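Local coordinates for protein saframycin Mx1 synthetase B (Legionella pneumophila subsp. pneumophila, PDB 3KXW) that belongs to the ANL clan of AMP-binding enzymes, pairing a large N-terminal part with a smaller C-terminal domain, at residues A[109-114]-A[139-144]; A[267-272]-A[576-581]; A[196-201]-A[379-384]; A[54-59]-A[153-158]. All blocks are in the same frame, centred on the assembly; numbering follows the deposited sequence.

Contacts 1, 3 and 4 lie in the large AMP-binding part of the chain, whereas contact 2 joins that part to the C-terminal domain. Contact 2 is also the most buried, yet the most polar in its linkage: an aspartate and two bridging waters beside a leucine that packs on the helix. Contacts 1 and 3 are partly buried. Contact 1 is purely apolar, a helix against a hairpin at the margin of a sheet; contact 3 sets the aliphatic length of a lysine on a loop between strands, with its helix also lining the ligand pocket. Contact 4, farthest from the centre of the chain, lies nearest the surface and rests mainly on one alanine methyl, with a bridging water beside it.

Contact 1. Residues A[109-114]-A[139-144]; sequences RIVTNS and KFLKIP
Val111 faces the tip of a beta hairpin with a two-residue loop, meeting Leu141 and Ile143 with one methyl each. The hairpin, strands 139-140 and 143-147 joined by a type I' turn from Phe140 to Ile143, closes one margin of a mixed, largely parallel sheet, and helix 101-114 packs over it. The two branches of the valine meet different partners. With CG1 anti to the backbone N (chi1 169°), that methyl runs out to meet Ile143 tip to tip, 3.8 Å from its CD1, and lies almost as near to CG1 of the same isoleucine. The other methyl is met at a slant by the leucine, with Leu141 CD1 4.1 Å from Val111 CG2. Two different approaches, one end-on and one crossing, therefore use the two branches of a single side chain.

The turn sets where its own side chains stand. Leu141 and Lys142 both have positive phi, as the type I' turn requires, and the closing pair is bonded in both directions, with Ile143 N 2.8 Å from Phe140 O and Phe140 N 2.9 Å from Ile143 O. Leu141 CG lies 3.6 Å above the centre of the Phe140 ring and covers one of its faces. Val111 and Phe140 both also touch Leu69 of strand 67-71, so Leu69 is touched both from the helix and from the hairpin. On the helix, Ser114 OG donates to Ile110 O at 2.8 Å from 40° above the carbonyl plane, while Ser114 N bonds to that same oxygen.

Contact 2. Residues A[267-272]-A[576-581]; sequences PNFAYD and WQLNKI
Asp272 and Asn579 bring their CA atoms to 5.4 Å where helix 269-277 meets the type I beta turn from Gln577 to Lys580. That turn follows strand 574-577, an outermost strand of the C-terminal sheet, so the contact belongs to the interface between the two domains of an ANL-type enzyme. Leu578 supplies its apolar part. Its CG stands anti to the backbone N (chi1 171°), which sends the two methyls toward the helix: CD2 rests 4.0 Å from Phe269 CB, and CD1 lies close to the backbone and CB of Asp272. The aspartate CB in turn sits 3.8 Å from Leu578 O, so that backbone and side chain of the leucine embrace one methylene.

Farther out, the carboxylate of Asp272 runs beside Asn579, the two side chains pointing the same way, with Asp272 OD2 at 3.8 Å from Asn579 CB. The carboxylate is shared between partners: OD2 bonds to Thr305 OG1, while OD1 accepts a hydrogen bond from a water that also donates to Asn579 O. Water thus carries the polar link between the segments. Lys276 of the same helix adds a direct tie, hydrogen-bonding through NZ to Gln577 O and Lys580 O and lying in cation-pi contact with Trp576, which also stacks on Phe522. The Phe269 side chain is about 11 Å from the bound 5'-O-[(S)-(dodecanoyloxy)(hydroxy)phosphoryl]adenosine. A second water repeats the pattern between backbones, donating to Asp272 O at 2.9 Å and to Leu578 O at 2.7 Å.

Contact 3. Residues A[196-201]-A[379-384]; sequences LNKIFT and PIQEVK
With the lysine CG anti to its carbonyl carbon (chi1 -78°) and the isoleucine CG2 anti to its backbone N, Lys198 and Ile380 run alongside one another, heading opposite ways. The methylenes of Lys198 then lie along this one methyl, with CG 3.9 Å from Ile380 CG2 and CB and CD nearly as close. This is a helix-to-loop contact: helix 189-202 packs on the connection between strand 378-379 of a mixed sheet and strand 382-386 of the neighbouring antiparallel sheet, within the AMP-binding part of the chain.

Beyond CD the lysine bends, at chi4 (61°), and the turn puts its end to work within its own helix, where NZ forms a salt bridge with Asp194. The aliphatic stretch thus serves the loop and the charged tip serves the helix. Gln381 crosses the lysine at about a right angle, bringing its CG to 4.0 Å from Lys198 CE. Its amide is tied down from several directions, OE1 bonding to Ser406 OG and NE2 to the carbonyl oxygens of Ala332 and Leu335, which probably fixes the rotation of the group and satisfies it in a buried place.

The CB of Ile199, next along the helix, is directed away from the loop, and its residue touches the bound 5'-O-[(S)-(dodecanoyloxy)(hydroxy)phosphoryl]adenosine, so a single helix turn serves both the pocket and the strand connection. In that turn Asn197 O is gripped from opposite faces of its plane by Thr201 N and by Thr201 OG1, the latter at 2.9 Å.

Contact 4. Residues A[54-59]-A[153-158]; sequences AATLQA and LNRSSS
Ala55 presses its single methyl into the curve of a 3-10 segment, with Ala55 CB 3.4 Å from Arg155 O and 4.0 Å from Ser158 C. The CB atoms of Arg155 and Ser158 stand at similar distance, the latter 4.2 Å from Ala55 CB, so the methyl is met by backbone more than by side-chain ends. Arg155 O is also held within its own segment, accepting from Ser158 N at 2.8 Å, the i to i+3 bond that gives this tight turn its shape. Arg155 CG comes near Thr56 OG1 only loosely, and that hydroxyl bonds instead to Ala52 O, back along the helix.

Around the alanine, a water donates to Gln58 OE1 and to Ser158 O, both at 2.7 Å, and links the two segments. The amide of Gln58 is held through its nitrogen too, NE2 bonding to Gln160 O just beyond the 3-10 segment. Ser156, whose CB is directed away from 54-59, has its OG bonded to Gln48 O earlier in helix 43-59. The long connection between strands 143-147 and 169-174 is thus laid against helix 43-59 at several points, far from the centre of the chain.

Contact 1. Residues A[109-114]-A[139-144]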
loop_
_atom_site.group_PDB
_atom_site.type_symbol
_atom_site.label_atom_id
_atom_site.label_comp_id
_atom_site.label_asym_id
_atom_site.label_seq_id
_atom_site.Cartn_x
_atom_site.Cartn_y
_atom_site.Cartn_z
ATOM N N ARG A 109 -11.342 12.111 -10.850
ATOM C CA ARG A 109 -11.394 11.001 -11.803
ATOM C C ARG A 109 -12.108 9.799 -11.195
ATOM O O ARG A 109 -12.793 9.074 -11.890
ATOM C CB ARG A 109 -9.994 10.608 -12.296
ATOM C CG ARG A 109 -9.310 11.663 -13.151
ATOM C CD ARG A 109 -7.814 11.374 -13.328
ATOM N NE ARG A 109 -7.148 12.565 -13.844
ATOM C CZ ARG A 109 -7.185 12.927 -15.120
ATOM N NH1 ARG A 109 -7.811 12.162 -16.005
ATOM N NH2 ARG A 109 -6.583 14.042 -15.521
ATOM N N ILE A 110 -11.950 9.604 -9.891
ATOM C CA ILE A 110 -12.623 8.506 -9.201
ATOM C C ILE A 110 -14.133 8.762 -9.101
ATOM O O ILE A 110 -14.956 7.870 -9.330
ATOM C CB ILE A 110 -11.978 8.240 -7.834
ATOM C CG1 ILE A 110 -10.655 7.504 -8.043
ATOM C CG2 ILE A 110 -12.904 7.423 -6.936
ATOM C CD1 ILE A 110 -9.834 7.292 -6.766
ATOM N N VAL A 111 -14.503 9.997 -8.806
ATOM C CA VAL A 111 -15.917 10.350 -8.819
ATOM C C VAL A 111 -16.554 10.136 -10.192
ATOM O O VAL A 111 -17.645 9.601 -10.296
ATOM C CB VAL A 111 -16.156 11.799 -8.306
ATOM C CG1 VAL A 111 -17.624 12.260 -8.576
ATOM C CG2 VAL A 111 -15.819 11.878 -6.832
ATOM N N THR A 112 -15.869 10.544 -11.248
ATOM C CA THR A 112 -16.434 10.385 -12.581
ATOM C C THR A 112 -16.618 8.906 -12.938
ATOM O O THR A 112 -17.606 8.529 -13.548
ATOM C CB THR A 112 -15.549 11.078 -13.607
ATOM O OG1 THR A 112 -15.438 12.471 -13.246
ATOM C CG2 THR A 112 -16.139 10.941 -15.031
ATOM N N ASN A 113 -15.648 8.082 -12.558
ATOM C CA ASN A 113 -15.702 6.659 -12.853
ATOM C C ASN A 113 -16.794 5.945 -12.036
ATOM O O ASN A 113 -17.637 5.235 -12.593
ATOM C CB ASN A 113 -14.313 6.025 -12.630
ATOM C CG ASN A 113 -14.269 4.534 -12.967
ATOM O OD1 ASN A 113 -14.666 4.103 -14.054
ATOM N ND2 ASN A 113 -13.779 3.747 -12.034
ATOM N N SER A 114 -16.788 6.166 -10.725
ATOM C CA SER A 114 -17.608 5.374 -9.808
ATOM C C SER A 114 -19.021 5.924 -9.595
ATOM O O SER A 114 -19.882 5.202 -9.104
ATOM C CB SER A 114 -16.910 5.237 -8.448
ATOM O OG SER A 114 -16.841 6.484 -7.792
ATOM N N LYS A 139 -22.149 19.735 -0.978
ATOM C CA LYS A 139 -21.752 18.822 -2.048
ATOM C C LYS A 139 -20.242 18.846 -2.267
ATOM O O LYS A 139 -19.611 19.895 -2.168
ATOM C CB LYS A 139 -22.484 19.171 -3.345
ATOM C CG LYS A 139 -23.976 18.929 -3.258
ATOM C CD LYS A 139 -24.689 19.299 -4.534
ATOM C CE LYS A 139 -26.194 19.140 -4.357
ATOM N NZ LYS A 139 -26.793 18.553 -5.589
ATOM N N PHE A 140 -19.663 17.674 -2.526
ATOM C CA PHE A 140 -18.264 17.585 -2.912
ATOM C C PHE A 140 -18.195 17.083 -4.351
ATOM O O PHE A 140 -18.697 16.005 -4.655
ATOM C CB PHE A 140 -17.499 16.631 -1.976
ATOM C CG PHE A 140 -16.116 16.276 -2.470
ATOM C CD1 PHE A 140 -15.115 17.236 -2.499
ATOM C CD2 PHE A 140 -15.825 14.988 -2.904
ATOM C CE1 PHE A 140 -13.844 16.925 -2.948
ATOM C CE2 PHE A 140 -14.546 14.662 -3.371
ATOM C CZ PHE A 140 -13.557 15.630 -3.390
ATOM N N LEU A 141 -17.604 17.878 -5.241
ATOM C CA LEU A 141 -17.618 17.547 -6.662
ATOM C C LEU A 141 -18.985 17.028 -7.094
ATOM O O LEU A 141 -19.103 15.961 -7.716
ATOM C CB LEU A 141 -16.512 16.535 -6.987
ATOM C CG LEU A 141 -15.081 16.844 -6.534
ATOM C CD1 LEU A 141 -14.170 15.684 -6.932
ATOM C CD2 LEU A 141 -14.544 18.171 -7.140
ATOM N N LYS A 142 -20.020 17.792 -6.739
ATOM C CA LYS A 142 -21.418 17.533 -7.100
ATOM C C LYS A 142 -22.076 16.353 -6.407
ATOM O O LYS A 142 -23.209 16.019 -6.725
ATOM C CB LYS A 142 -21.608 17.375 -8.612
ATOM C CG LYS A 142 -20.938 18.443 -9.438
ATOM C CD LYS A 142 -21.239 18.233 -10.912
ATOM C CE LYS A 142 -20.327 19.086 -11.778
ATOM N NZ LYS A 142 -20.646 18.915 -13.230
ATOM N N ILE A 143 -21.375 15.715 -5.477
ATOM C CA ILE A 143 -21.959 14.579 -4.765
ATOM C C ILE A 143 -22.470 15.043 -3.413
ATOM O O ILE A 143 -21.728 15.668 -2.664
ATOM C CB ILE A 143 -20.922 13.458 -4.494
ATOM C CG1 ILE A 143 -20.106 13.134 -5.745
ATOM C CG2 ILE A 143 -21.637 12.216 -3.961
ATOM C CD1 ILE A 143 -20.976 12.771 -6.944
ATOM N N PRO A 144 -23.731 14.736 -3.086
ATOM C CA PRO A 144 -24.232 15.140 -1.769
ATOM C C PRO A 144 -23.350 14.581 -0.653
ATOM O O PRO A 144 -22.995 13.395 -0.667
ATOM C CB PRO A 144 -25.626 14.503 -1.707
ATOM C CG PRO A 144 -26.060 14.413 -3.133
ATOM C CD PRO A 144 -24.789 14.147 -3.928
#

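Contact 2. Residues A[267-272]-A[576-581]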
loop_
_atom_site.group_PDB
_atom_site.type_symbol
_atom_site.label_atom_id
_atom_site.label_comp_id
_atom_site.label_asym_id
_atom_site.label_seq_id
_atom_site.Cartn_x
_atom_site.Cartn_y
_atom_site.Cartn_z
ATOM N N PRO A 267 5.802 -1.913 2.898
ATOM C CA PRO A 267 6.687 -2.082 1.739
ATOM C C PRO A 267 8.137 -2.037 2.188
ATOM O O PRO A 267 8.460 -1.508 3.252
ATOM C CB PRO A 267 6.382 -0.841 0.863
ATOM C CG PRO A 267 5.055 -0.346 1.347
ATOM C CD PRO A 267 5.050 -0.654 2.833
ATOM N N ASN A 268 9.002 -2.599 1.368
ATOM C CA ASN A 268 10.424 -2.708 1.685
ATOM C C ASN A 268 11.059 -1.383 2.140
ATOM O O ASN A 268 11.837 -1.358 3.087
ATOM C CB ASN A 268 11.124 -3.215 0.429
ATOM C CG ASN A 268 12.574 -3.538 0.664
ATOM O OD1 ASN A 268 12.899 -4.624 1.138
ATOM N ND2 ASN A 268 13.455 -2.617 0.299
ATOM N N PHE A 269 10.732 -0.276 1.472
ATOM C CA PHE A 269 11.400 1.002 1.788
ATOM C C PHE A 269 11.359 1.387 3.283
ATOM O O PHE A 269 12.264 2.066 3.792
ATOM C CB PHE A 269 10.798 2.150 0.966
ATOM C CG PHE A 269 9.615 2.789 1.628
ATOM C CD1 PHE A 269 9.789 3.829 2.525
ATOM C CD2 PHE A 269 8.324 2.326 1.371
ATOM C CE1 PHE A 269 8.710 4.402 3.171
ATOM C CE2 PHE A 269 7.240 2.904 2.014
ATOM C CZ PHE A 269 7.439 3.942 2.913
ATOM N N ALA A 270 10.295 0.994 3.985
ATOM C CA ALA A 270 10.103 1.519 5.337
ATOM C C ALA A 270 11.135 0.962 6.329
ATOM O O ALA A 270 11.467 1.613 7.339
ATOM C CB ALA A 270 8.662 1.261 5.823
ATOM N N TYR A 271 11.655 -0.227 6.041
ATOM C CA TYR A 271 12.716 -0.791 6.864
ATOM C C TYR A 271 14.013 0.037 6.689
ATOM O O TYR A 271 14.700 0.356 7.661
ATOM C CB TYR A 271 12.889 -2.306 6.593
ATOM C CG TYR A 271 11.642 -3.120 6.957
ATOM C CD1 TYR A 271 11.318 -3.370 8.280
ATOM C CD2 TYR A 271 10.797 -3.610 5.972
ATOM C CE1 TYR A 271 10.177 -4.092 8.633
ATOM C CE2 TYR A 271 9.647 -4.330 6.303
ATOM C CZ TYR A 271 9.344 -4.565 7.633
ATOM O OH TYR A 271 8.223 -5.269 7.966
ATOM N N ASP A 272 14.312 0.426 5.457
ATOM C CA ASP A 272 15.456 1.283 5.191
ATOM C C ASP A 272 15.270 2.626 5.847
ATOM O O ASP A 272 16.219 3.226 6.333
ATOM C CB ASP A 272 15.633 1.506 3.698
ATOM C CG ASP A 272 16.232 0.306 3.000
ATOM O OD1 ASP A 272 17.237 -0.241 3.490
ATOM O OD2 ASP A 272 15.677 -0.088 1.967
ATOM N N TRP A 576 21.556 12.308 -0.765
ATOM C CA TRP A 576 20.921 11.482 0.257
ATOM C C TRP A 576 20.494 10.200 -0.449
ATOM O O TRP A 576 19.917 10.262 -1.535
ATOM C CB TRP A 576 19.703 12.243 0.789
ATOM C CG TRP A 576 18.796 11.545 1.783
ATOM C CD1 TRP A 576 18.863 11.618 3.144
ATOM C CD2 TRP A 576 17.626 10.767 1.478
ATOM N NE1 TRP A 576 17.824 10.902 3.712
ATOM C CE2 TRP A 576 17.052 10.372 2.706
ATOM C CE3 TRP A 576 17.010 10.365 0.285
ATOM C CZ2 TRP A 576 15.898 9.580 2.772
ATOM C CZ3 TRP A 576 15.867 9.570 0.350
ATOM C CH2 TRP A 576 15.325 9.190 1.586
ATOM N N GLN A 577 20.790 9.055 0.157
ATOM C CA GLN A 577 20.400 7.759 -0.401
ATOM C C GLN A 577 19.650 6.953 0.652
ATOM O O GLN A 577 20.230 6.538 1.664
ATOM C CB GLN A 577 21.629 6.970 -0.866
ATOM C CG GLN A 577 22.409 7.610 -2.019
ATOM C CD GLN A 577 21.785 7.340 -3.378
ATOM O OE1 GLN A 577 20.594 7.043 -3.478
ATOM N NE2 GLN A 577 22.587 7.436 -4.437
ATOM N N LEU A 578 18.367 6.722 0.413
ATOM C CA LEU A 578 17.516 6.023 1.385
ATOM C C LEU A 578 18.116 4.710 1.881
ATOM O O LEU A 578 18.075 4.405 3.079
ATOM C CB LEU A 578 16.130 5.766 0.783
ATOM C CG LEU A 578 15.190 4.865 1.579
ATOM C CD1 LEU A 578 14.980 5.407 2.971
ATOM C CD2 LEU A 578 13.862 4.748 0.846
ATOM N N ASN A 579 18.669 3.928 0.965
ATOM C CA ASN A 579 19.046 2.564 1.319
ATOM C C ASN A 579 20.505 2.403 1.701
ATOM O O ASN A 579 20.977 1.287 1.899
ATOM C CB ASN A 579 18.605 1.551 0.253
ATOM C CG ASN A 579 19.317 1.721 -1.050
ATOM O OD1 ASN A 579 20.352 2.390 -1.142
ATOM N ND2 ASN A 579 18.775 1.101 -2.082
ATOM N N LYS A 580 21.196 3.534 1.841
ATOM C CA LYS A 580 22.600 3.531 2.241
ATOM C C LYS A 580 22.774 4.028 3.664
ATOM O O LYS A 580 22.064 4.922 4.118
ATOM C CB LYS A 580 23.448 4.392 1.296
ATOM C CG LYS A 580 24.067 3.618 0.154
ATOM C CD LYS A 580 25.540 4.002 0.017
ATOM C CE LYS A 580 25.731 5.506 0.226
ATOM N NZ LYS A 580 27.169 5.902 0.112
ATOM N N ILE A 581 23.731 3.443 4.362
ATOM C CA ILE A 581 24.023 3.826 5.731
ATOM C C ILE A 581 25.150 4.843 5.738
ATOM O O ILE A 581 26.166 4.622 5.077
ATOM C CB ILE A 581 24.445 2.597 6.544
ATOM C CG1 ILE A 581 23.249 1.652 6.709
ATOM C CG2 ILE A 581 24.997 3.010 7.887
ATOM C CD1 ILE A 581 23.632 0.287 7.254
HETATM O O HOH W 1 19.495 -1.049 2.043
HETATM O O HOH W 2 18.982 3.165 5.309
#

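Contact 3. Residues A[196-201]-A[379-384]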
loop_
_atom_site.group_PDB
_atom_site.type_symbol
_atom_site.label_atom_id
_atom_site.label_comp_id
_atom_site.label_asym_id
_atom_site.label_seq_id
_atom_site.Cartn_x
_atom_site.Cartn_y
_atom_site.Cartn_z
ATOM N N LEU A 196 -9.247 -12.830 3.388
ATOM C CA LEU A 196 -9.095 -12.701 4.832
ATOM C C LEU A 196 -8.764 -14.039 5.463
ATOM O O LEU A 196 -7.984 -14.106 6.383
ATOM C CB LEU A 196 -10.353 -12.119 5.510
ATOM C CG LEU A 196 -10.797 -10.721 5.063
ATOM C CD1 LEU A 196 -11.962 -10.210 5.876
ATOM C CD2 LEU A 196 -9.642 -9.686 4.997
ATOM N N ASN A 197 -9.390 -15.100 4.984
ATOM C CA ASN A 197 -9.090 -16.430 5.509
ATOM C C ASN A 197 -7.681 -16.877 5.124
ATOM O O ASN A 197 -6.959 -17.485 5.924
ATOM C CB ASN A 197 -10.096 -17.458 4.987
ATOM C CG ASN A 197 -9.734 -18.882 5.408
ATOM O OD1 ASN A 197 -9.677 -19.187 6.600
ATOM N ND2 ASN A 197 -9.486 -19.747 4.431
ATOM N N LYS A 198 -7.295 -16.586 3.893
ATOM C CA LYS A 198 -5.961 -16.936 3.444
ATOM C C LYS A 198 -4.897 -16.192 4.263
ATOM O O LYS A 198 -3.882 -16.774 4.639
ATOM C CB LYS A 198 -5.793 -16.646 1.958
ATOM C CG LYS A 198 -6.430 -17.699 1.069
ATOM C CD LYS A 198 -6.479 -17.201 -0.373
ATOM C CE LYS A 198 -6.725 -18.343 -1.353
ATOM N NZ LYS A 198 -8.012 -19.057 -1.159
ATOM N N ILE A 199 -5.147 -14.920 4.549
ATOM C CA ILE A 199 -4.230 -14.113 5.361
ATOM C C ILE A 199 -4.151 -14.620 6.807
ATOM O O ILE A 199 -3.055 -14.842 7.349
ATOM C CB ILE A 199 -4.647 -12.616 5.354
ATOM C CG1 ILE A 199 -4.618 -12.065 3.918
ATOM C CG2 ILE A 199 -3.767 -11.784 6.295
ATOM C CD1 ILE A 199 -5.241 -10.670 3.765
ATOM N N PHE A 200 -5.307 -14.791 7.441
ATOM C CA PHE A 200 -5.348 -15.287 8.822
ATOM C C PHE A 200 -4.607 -16.615 8.941
ATOM O O PHE A 200 -3.853 -16.858 9.901
ATOM C CB PHE A 200 -6.803 -15.431 9.295
ATOM C CG PHE A 200 -6.949 -15.755 10.753
ATOM C CD1 PHE A 200 -7.169 -14.743 11.682
ATOM C CD2 PHE A 200 -6.887 -17.068 11.198
ATOM C CE1 PHE A 200 -7.317 -15.039 13.037
ATOM C CE2 PHE A 200 -7.035 -17.372 12.551
ATOM C CZ PHE A 200 -7.262 -16.359 13.464
ATOM N N THR A 201 -4.812 -17.470 7.954
ATOM C CA THR A 201 -4.240 -18.806 7.988
ATOM C C THR A 201 -2.759 -18.797 7.697
ATOM O O THR A 201 -1.971 -19.393 8.440
ATOM C CB THR A 201 -4.923 -19.711 6.975
ATOM O OG1 THR A 201 -6.269 -19.923 7.393
ATOM C CG2 THR A 201 -4.212 -21.039 6.900
ATOM N N PRO A 379 3.083 -20.256 -3.417
ATOM C CA PRO A 379 1.751 -19.851 -3.892
ATOM C C PRO A 379 0.671 -20.183 -2.872
ATOM O O PRO A 379 0.542 -21.342 -2.465
ATOM C CB PRO A 379 1.558 -20.697 -5.148
ATOM C CG PRO A 379 2.963 -20.963 -5.655
ATOM C CD PRO A 379 3.786 -21.118 -4.388
ATOM N N ILE A 380 -0.090 -19.177 -2.451
ATOM C CA ILE A 380 -1.236 -19.382 -1.581
ATOM C C ILE A 380 -2.488 -19.377 -2.443
ATOM O O ILE A 380 -3.360 -20.216 -2.255
ATOM C CB ILE A 380 -1.296 -18.296 -0.504
ATOM C CG1 ILE A 380 -0.079 -18.429 0.416
ATOM C CG2 ILE A 380 -2.623 -18.364 0.280
ATOM C CD1 ILE A 380 0.213 -17.197 1.245
ATOM N N GLN A 381 -2.581 -18.421 -3.376
ATOM C CA GLN A 381 -3.490 -18.545 -4.499
ATOM C C GLN A 381 -2.744 -19.346 -5.551
ATOM O O GLN A 381 -1.527 -19.379 -5.533
ATOM C CB GLN A 381 -3.876 -17.175 -5.061
ATOM C CG GLN A 381 -4.533 -16.272 -4.011
ATOM C CD GLN A 381 -5.182 -15.034 -4.609
ATOM O OE1 GLN A 381 -5.822 -15.086 -5.673
ATOM N NE2 GLN A 381 -5.011 -13.912 -3.935
ATOM N N GLU A 382 -3.464 -19.996 -6.466
ATOM C CA GLU A 382 -2.788 -20.699 -7.560
ATOM C C GLU A 382 -2.000 -19.713 -8.435
ATOM O O GLU A 382 -2.553 -18.705 -8.884
ATOM C CB GLU A 382 -3.775 -21.494 -8.420
ATOM C CG GLU A 382 -3.111 -22.042 -9.718
ATOM C CD GLU A 382 -4.100 -22.747 -10.664
ATOM O OE1 GLU A 382 -5.128 -23.265 -10.180
ATOM O OE2 GLU A 382 -3.839 -22.784 -11.885
ATOM N N VAL A 383 -0.725 -20.019 -8.692
ATOM C CA VAL A 383 0.157 -19.160 -9.487
ATOM C C VAL A 383 0.736 -19.957 -10.661
ATOM O O VAL A 383 1.282 -21.040 -10.463
ATOM C CB VAL A 383 1.354 -18.642 -8.639
ATOM C CG1 VAL A 383 2.446 -18.046 -9.546
ATOM C CG2 VAL A 383 0.886 -17.629 -7.615
ATOM N N LYS A 384 0.574 -19.457 -11.878
ATOM C CA LYS A 384 1.249 -20.019 -13.041
ATOM C C LYS A 384 2.178 -18.997 -13.688
ATOM O O LYS A 384 1.881 -17.807 -13.712
ATOM C CB LYS A 384 0.230 -20.517 -14.080
ATOM C CG LYS A 384 -0.386 -21.843 -13.709
ATOM C CD LYS A 384 -1.237 -22.374 -14.850
ATOM C CE LYS A 384 -1.936 -23.681 -14.462
ATOM N NZ LYS A 384 -0.996 -24.590 -13.785
#

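Contact 4. Residues A[54-59]-A[153-158]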
loop_
_atom_site.group_PDB
_atom_site.type_symbol
_atom_site.label_atom_id
_atom_site.label_comp_id
_atom_site.label_asym_id
_atom_site.label_seq_id
_atom_site.Cartn_x
_atom_site.Cartn_y
_atom_site.Cartn_z
ATOM N N ALA A 54 -25.248 2.860 8.346
ATOM C CA ALA A 54 -26.063 2.205 7.325
ATOM C C ALA A 54 -27.514 2.723 7.331
ATOM O O ALA A 54 -28.126 2.903 6.274
ATOM C CB ALA A 54 -26.008 0.666 7.471
ATOM N N ALA A 55 -28.066 2.958 8.514
ATOM C CA ALA A 55 -29.455 3.427 8.593
ATOM C C ALA A 55 -29.570 4.830 7.982
ATOM O O ALA A 55 -30.561 5.161 7.332
ATOM C CB ALA A 55 -29.933 3.440 10.045
ATOM N N THR A 56 -28.559 5.655 8.225
ATOM C CA THR A 56 -28.503 6.976 7.622
ATOM C C THR A 56 -28.403 6.901 6.094
ATOM O O THR A 56 -29.126 7.599 5.374
ATOM C CB THR A 56 -27.334 7.794 8.180
ATOM O OG1 THR A 56 -27.444 7.855 9.605
ATOM C CG2 THR A 56 -27.345 9.194 7.592
ATOM N N LEU A 57 -27.522 6.041 5.591
ATOM C CA LEU A 57 -27.418 5.853 4.140
ATOM C C LEU A 57 -28.765 5.429 3.541
ATOM O O LEU A 57 -29.216 5.948 2.517
ATOM C CB LEU A 57 -26.326 4.801 3.817
ATOM C CG LEU A 57 -24.882 5.244 4.038
ATOM C CD1 LEU A 57 -23.898 4.067 3.825
ATOM C CD2 LEU A 57 -24.529 6.421 3.112
ATOM N N GLN A 58 -29.409 4.467 4.189
ATOM C CA GLN A 58 -30.710 4.010 3.732
ATOM C C GLN A 58 -31.747 5.138 3.790
ATOM O O GLN A 58 -32.537 5.319 2.843
ATOM C CB GLN A 58 -31.146 2.792 4.550
ATOM C CG GLN A 58 -30.333 1.542 4.242
ATOM C CD GLN A 58 -30.625 0.401 5.205
ATOM O OE1 GLN A 58 -31.029 0.618 6.350
ATOM N NE2 GLN A 58 -30.391 -0.813 4.754
ATOM N N ALA A 59 -31.719 5.921 4.869
ATOM C CA ALA A 59 -32.683 7.002 5.039
ATOM C C ALA A 59 -32.484 8.061 3.968
ATOM O O ALA A 59 -33.434 8.753 3.581
ATOM C CB ALA A 59 -32.551 7.641 6.431
ATOM N N LEU A 153 -26.001 7.416 17.409
ATOM C CA LEU A 153 -26.220 6.016 17.744
ATOM C C LEU A 153 -27.698 5.660 17.912
ATOM O O LEU A 153 -28.078 4.491 17.813
ATOM C CB LEU A 153 -25.396 5.634 18.988
ATOM C CG LEU A 153 -23.883 5.461 18.716
ATOM C CD1 LEU A 153 -23.029 5.426 20.008
ATOM C CD2 LEU A 153 -23.591 4.215 17.860
ATOM N N ASN A 154 -28.545 6.658 18.141
ATOM C CA ASN A 154 -29.979 6.380 18.207
ATOM C C ASN A 154 -30.571 5.967 16.849
ATOM O O ASN A 154 -31.749 5.629 16.762
ATOM C CB ASN A 154 -30.767 7.558 18.820
ATOM C CG ASN A 154 -30.722 8.806 17.960
ATOM O OD1 ASN A 154 -30.438 8.734 16.760
ATOM N ND2 ASN A 154 -30.990 9.974 18.575
ATOM N N ARG A 155 -29.762 5.989 15.792
ATOM C CA ARG A 155 -30.229 5.463 14.503
ATOM C C ARG A 155 -29.947 3.973 14.316
ATOM O O ARG A 155 -30.539 3.352 13.434
ATOM C CB ARG A 155 -29.632 6.253 13.323
ATOM C CG ARG A 155 -29.687 7.756 13.496
ATOM C CD ARG A 155 -30.898 8.437 12.845
ATOM N NE ARG A 155 -31.969 7.560 12.352
ATOM C CZ ARG A 155 -33.094 7.256 13.010
ATOM N NH1 ARG A 155 -33.331 7.722 14.240
ATOM N NH2 ARG A 155 -33.992 6.469 12.433
ATOM N N SER A 156 -29.049 3.402 15.133
ATOM C CA SER A 156 -28.635 2.008 14.939
ATOM C C SER A 156 -29.830 1.061 14.767
ATOM O O SER A 156 -29.834 0.216 13.870
ATOM C CB SER A 156 -27.736 1.511 16.083
ATOM O OG SER A 156 -26.598 2.354 16.271
ATOM N N SER A 157 -30.836 1.196 15.626
ATOM C CA SER A 157 -31.934 0.228 15.628
ATOM C C SER A 157 -32.821 0.415 14.405
ATOM O O SER A 157 -33.689 -0.407 14.137
ATOM C CB SER A 157 -32.779 0.325 16.915
ATOM O OG SER A 157 -33.525 1.530 16.946
ATOM N N SER A 158 -32.604 1.495 13.661
ATOM C CA SER A 158 -33.381 1.707 12.455
ATOM C C SER A 158 -32.816 0.973 11.230
ATOM O O SER A 158 -33.435 0.972 10.164
ATOM C CB SER A 158 -33.542 3.195 12.163
ATOM O OG SER A 158 -34.493 3.779 13.048
HETATM O O HOH W 3 -33.107 1.784 7.627
#